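Local coordinates for type II secretion system protein H (Vibrio cholerae, PDB 4DQ9) that forms part of the pseudopilus tip complex of the type II secretion system, where secretion substrates such as toxins and proteases are recognised and bound, at residues 17-22 with 58-63. Sequence-based numbering, arbitrary orientation.
Sequences LLLLNE and NDKMTN
M61 reaches from the loop at 58-63 to two leucines of the helix and takes part in two of the three close apolar contacts. Its side chain slides past that of L19 in the opposite direction, SD lying 3.9 Å from L19 CD2; rotation about the CG-SD bond (chi3 -149°) bends the chain and places CE 4.0 Å from L20 CD2. Those last two side chains meet at about a right angle. An unbranched, flexible methionine suits this span, because one chain can serve successive leucines. L19, forked into two methyls, touches M61 with one and K60 with the other, CD1 resting 3.8 Å from K60 CB.

Helix 2-27 is the long N-terminal helix of the pseudopilin fold, packed against antiparallel sheet, and the loop interrupts strand 54-66, the outermost strand, within this chain, of a four-stranded antiparallel sheet. Buried L20, wholly apolar, fits among M61 and the sheet residues F44 and V117; F44 meets M61 as well.

Polar bonds, largely from N58, brace the turn of the loop. N58 OD1 accepts from K60 N at 2.7 Å, an Asx turn, and from M61 N at 2.8 Å, which makes it an Asx motif; both donors are tilted from the carbonyl plane. N58 ND2 returns a bond to M61 O at 3.0 Å and also bonds W56 O. Asparagine suits this place because its amide offers both acceptor and donor, gripping M61 at its backbone N and O. K60 pairs an aliphatic stem, packed on L19, with a charged end: extended beyond CG, it carries NZ to a salt bridge with E23.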
# COMPACT_ATOMS: atom_id res chain seq x y z
N LEU A 17 1.30 -13.36 -12.21
CA LEU A 17 2.17 -12.26 -11.91
C LEU A 17 2.54 -11.54 -13.26
O LEU A 17 2.57 -10.29 -13.32
CB LEU A 17 3.37 -12.78 -11.23
CG LEU A 17 4.42 -11.74 -10.89
CD1 LEU A 17 3.87 -10.70 -9.91
CD2 LEU A 17 5.71 -12.46 -10.37
N LEU A 18 2.87 -12.31 -14.28
CA LEU A 18 3.27 -11.74 -15.57
C LEU A 18 2.13 -10.89 -16.05
O LEU A 18 2.31 -9.75 -16.55
CB LEU A 18 3.63 -12.83 -16.55
CG LEU A 18 4.99 -13.49 -16.54
CD1 LEU A 18 5.19 -14.28 -17.93
CD2 LEU A 18 6.11 -12.63 -16.41
N LEU A 19 0.90 -11.41 -15.94
CA LEU A 19 -0.28 -10.72 -16.42
C LEU A 19 -0.45 -9.38 -15.72
O LEU A 19 -0.75 -8.32 -16.35
CB LEU A 19 -1.53 -11.58 -16.29
CG LEU A 19 -2.71 -11.09 -17.06
CD1 LEU A 19 -3.72 -12.22 -17.52
CD2 LEU A 19 -3.43 -10.14 -16.11
N LEU A 20 -0.27 -9.37 -14.40
CA LEU A 20 -0.50 -8.14 -13.62
C LEU A 20 0.62 -7.15 -13.98
O LEU A 20 0.29 -5.95 -14.05
CB LEU A 20 -0.30 -8.34 -12.13
CG LEU A 20 -1.38 -8.68 -11.14
CD1 LEU A 20 -0.79 -8.62 -9.61
CD2 LEU A 20 -2.74 -8.05 -11.41
N ASN A 21 1.86 -7.57 -14.20
CA ASN A 21 2.99 -6.71 -14.58
C ASN A 21 2.66 -6.03 -15.91
O ASN A 21 2.74 -4.81 -16.06
CB ASN A 21 4.30 -7.48 -14.63
CG ASN A 21 5.41 -6.70 -15.17
OD1 ASN A 21 5.79 -5.61 -14.65
ND2 ASN A 21 6.06 -7.26 -16.19
N GLU A 22 2.20 -6.83 -16.86
CA GLU A 22 1.72 -6.35 -18.16
C GLU A 22 0.55 -5.35 -18.04
O GLU A 22 0.61 -4.32 -18.66
CB GLU A 22 1.32 -7.58 -18.96
CG GLU A 22 0.76 -7.39 -20.38
CD GLU A 22 0.52 -8.73 -21.06
OE1 GLU A 22 0.27 -9.78 -20.43
OE2 GLU A 22 0.46 -8.72 -22.28
N ASN A 58 -11.86 -8.33 -13.04
CA ASN A 58 -11.38 -8.18 -14.37
C ASN A 58 -11.83 -9.35 -15.20
O ASN A 58 -12.28 -10.36 -14.63
CB ASN A 58 -9.88 -8.07 -14.38
CG ASN A 58 -9.21 -9.40 -14.04
OD1 ASN A 58 -8.89 -10.17 -14.95
ND2 ASN A 58 -9.09 -9.72 -12.76
N ASP A 59 -11.64 -9.25 -16.50
CA ASP A 59 -12.07 -10.29 -17.43
C ASP A 59 -10.94 -11.13 -17.96
O ASP A 59 -11.08 -11.72 -19.02
CB ASP A 59 -12.93 -9.73 -18.63
CG ASP A 59 -12.10 -8.88 -19.63
OD1 ASP A 59 -10.93 -8.54 -19.38
OD2 ASP A 59 -12.64 -8.54 -20.72
N LYS A 60 -9.79 -11.16 -17.28
CA LYS A 60 -8.59 -11.90 -17.73
C LYS A 60 -8.24 -13.06 -16.82
O LYS A 60 -7.81 -14.11 -17.32
CB LYS A 60 -7.33 -10.96 -17.81
CG LYS A 60 -7.66 -9.89 -18.87
CD LYS A 60 -6.48 -8.90 -19.06
CE LYS A 60 -6.68 -8.16 -20.39
NZ LYS A 60 -5.45 -7.25 -20.61
N MET A 61 -8.50 -12.92 -15.53
CA MET A 61 -8.08 -13.91 -14.50
C MET A 61 -8.88 -13.77 -13.22
O MET A 61 -9.25 -12.69 -12.85
CB MET A 61 -6.62 -13.83 -14.24
CG MET A 61 -6.14 -12.55 -13.51
SD MET A 61 -4.37 -12.67 -13.24
CE MET A 61 -4.27 -11.72 -11.71
N THR A 62 -9.11 -14.87 -12.50
CA THR A 62 -9.60 -14.77 -11.15
C THR A 62 -8.59 -14.03 -10.28
O THR A 62 -7.39 -14.03 -10.57
CB THR A 62 -9.83 -16.15 -10.53
OG1 THR A 62 -8.64 -16.92 -10.64
CG2 THR A 62 -10.94 -16.89 -11.28
N ASN A 63 -9.08 -13.40 -9.23
CA ASN A 63 -8.25 -12.56 -8.39
C ASN A 63 -7.86 -13.16 -7.01
O ASN A 63 -7.27 -12.48 -6.25
CB ASN A 63 -8.90 -11.17 -8.24
CG ASN A 63 -10.27 -11.25 -7.58
OD1 ASN A 63 -10.50 -11.97 -6.62
ND2 ASN A 63 -11.22 -10.47 -8.09